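Local coordinates for cupin 2, conserved barrel domain protein (Novosphingobium aromaticivorans DSM 12444, PDB 3ES1) that is of unknown function but adopts a cupin-like beta-barrel fold and assembles as a dimer, at residues 103-109 with 122-128. Sequence-based numbering, arbitrary orientation.
Sequences GIVLEGE and VRQGGII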
# COMPACT_ATOMS: atom_id res chain seq x y z
N GLY A 103 0.82 4.70 -4.15
CA GLY A 103 -0.51 5.30 -4.00
C GLY A 103 -1.53 4.52 -4.78
O GLY A 103 -1.31 4.22 -5.95
N ILE A 104 -2.66 4.22 -4.14
CA ILE A 104 -3.74 3.47 -4.79
C ILE A 104 -5.02 4.26 -4.77
O ILE A 104 -5.55 4.62 -3.69
CB ILE A 104 -3.94 2.03 -4.18
CG1 ILE A 104 -2.59 1.26 -4.13
CG2 ILE A 104 -4.89 1.20 -5.04
CD1 ILE A 104 -1.86 1.38 -2.79
N VAL A 105 -5.54 4.51 -5.95
CA VAL A 105 -6.77 5.32 -6.06
C VAL A 105 -7.99 4.42 -5.76
O VAL A 105 -8.35 3.54 -6.56
CB VAL A 105 -6.90 6.07 -7.43
CG1 VAL A 105 -8.08 7.03 -7.40
CG2 VAL A 105 -5.61 6.83 -7.80
N LEU A 106 -8.67 4.69 -4.63
CA LEU A 106 -9.72 3.78 -4.19
C LEU A 106 -11.07 4.16 -4.78
O LEU A 106 -11.95 3.32 -5.08
CB LEU A 106 -9.82 3.72 -2.65
CG LEU A 106 -8.53 3.33 -1.85
CD1 LEU A 106 -8.86 3.08 -0.39
CD2 LEU A 106 -7.81 2.15 -2.45
N GLU A 107 -11.22 5.45 -4.91
CA GLU A 107 -12.49 6.08 -5.32
C GLU A 107 -12.21 7.42 -5.99
O GLU A 107 -11.44 8.22 -5.50
CB GLU A 107 -13.39 6.32 -4.10
CG GLU A 107 -14.50 7.29 -4.30
CD GLU A 107 -15.65 6.78 -5.18
OE1 GLU A 107 -15.78 5.55 -5.40
OE2 GLU A 107 -16.44 7.65 -5.65
N GLY A 108 -12.87 7.65 -7.12
CA GLY A 108 -12.68 8.86 -7.87
C GLY A 108 -11.42 8.82 -8.71
O GLY A 108 -10.85 7.78 -8.97
N GLU A 109 -11.03 10.00 -9.17
CA GLU A 109 -9.78 10.18 -9.87
C GLU A 109 -9.10 11.47 -9.49
O GLU A 109 -9.71 12.42 -8.97
CB GLU A 109 -9.94 10.08 -11.37
CG GLU A 109 -10.87 11.06 -12.01
CD GLU A 109 -11.10 10.70 -13.48
OE1 GLU A 109 -11.38 9.52 -13.79
OE2 GLU A 109 -10.97 11.58 -14.32
N VAL A 122 -4.70 9.95 -12.79
CA VAL A 122 -4.72 8.56 -12.34
C VAL A 122 -6.14 8.22 -11.97
O VAL A 122 -6.76 8.80 -11.09
CB VAL A 122 -3.82 8.28 -11.14
CG1 VAL A 122 -3.74 6.78 -10.88
CG2 VAL A 122 -2.41 8.85 -11.38
N ARG A 123 -6.66 7.28 -12.74
CA ARG A 123 -8.04 6.89 -12.63
C ARG A 123 -8.25 5.93 -11.46
O ARG A 123 -7.32 5.42 -10.84
CB ARG A 123 -8.50 6.26 -13.96
CG ARG A 123 -8.45 7.18 -15.14
CD ARG A 123 -8.85 6.41 -16.44
NE ARG A 123 -7.93 5.33 -16.72
CZ ARG A 123 -6.79 5.48 -17.40
NH1 ARG A 123 -6.43 6.67 -17.86
NH2 ARG A 123 -5.97 4.47 -17.58
N GLN A 124 -9.52 5.75 -11.16
CA GLN A 124 -9.91 4.85 -10.07
C GLN A 124 -9.31 3.47 -10.31
O GLN A 124 -9.29 2.97 -11.44
CB GLN A 124 -11.43 4.80 -9.92
CG GLN A 124 -11.90 4.05 -8.70
CD GLN A 124 -13.40 4.16 -8.49
OE1 GLN A 124 -14.01 5.25 -8.52
NE2 GLN A 124 -14.02 2.99 -8.30
N GLY A 125 -8.75 2.88 -9.26
CA GLY A 125 -8.07 1.60 -9.33
C GLY A 125 -6.63 1.66 -9.76
O GLY A 125 -5.92 0.66 -9.75
N GLY A 126 -6.20 2.87 -10.15
CA GLY A 126 -4.83 3.13 -10.57
C GLY A 126 -3.82 3.19 -9.42
O GLY A 126 -4.17 3.54 -8.27
N ILE A 127 -2.58 2.88 -9.76
CA ILE A 127 -1.47 2.91 -8.80
C ILE A 127 -0.32 3.81 -9.24
O ILE A 127 0.16 3.75 -10.38
CB ILE A 127 -0.93 1.48 -8.53
CG1 ILE A 127 -2.05 0.60 -7.92
CG2 ILE A 127 0.29 1.53 -7.61
CD1 ILE A 127 -1.73 -0.94 -7.80
N ILE A 128 0.12 4.63 -8.29
CA ILE A 128 1.26 5.51 -8.47
C ILE A 128 2.47 4.97 -7.69
O ILE A 128 2.37 4.61 -6.52
CB ILE A 128 1.01 6.96 -8.01
CG1 ILE A 128 -0.31 7.51 -8.62
CG2 ILE A 128 2.20 7.81 -8.35
CD1 ILE A 128 -1.47 7.35 -7.64
O HOH W 1 -17.00 4.26 -7.45
O HOH W 2 -11.76 7.03 -12.51
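The carbonyl oxygen of Gly103 has two partners on consecutive residues: Gly103 O takes a hydrogen bond from Ile128 N at 2.8 Å and a CA-H...O contact from Ile127 CA at 3.1 Å. Gly103 N returns a bond to Ile128 O, completing an antiparallel hydrogen-bonded pair. Backbone hydrogen bonding continues at Val105, whose N meets Gly126 O almost head-on (C=O...N angle 167°) and whose O accepts from Gly125 N. Before strand 127-130 begins, segment 122-128 makes a type II turn, Arg123 to Gly126, with Gly125 at positive phi. In this cupin barrel, strand 99-107 lies between strands 127-130 and 145-153, and the second subunit extends the sheet beyond Ile127 and Ile128 in a parallel ladder. Val105 CG2 packs 3.6 Å from Val122 CG1, while Ile104 and Ile127 lie side by side on the other face. Opposite Arg146, Leu106 and Glu107 form a classic bulge. The extended Gln124, CG anti to its N (chi1 -172°), carries OE1 to Gly108 N at 3.0 Å, the donor standing above the amide plane. One water bridges Gln124 N and Glu109 OE1.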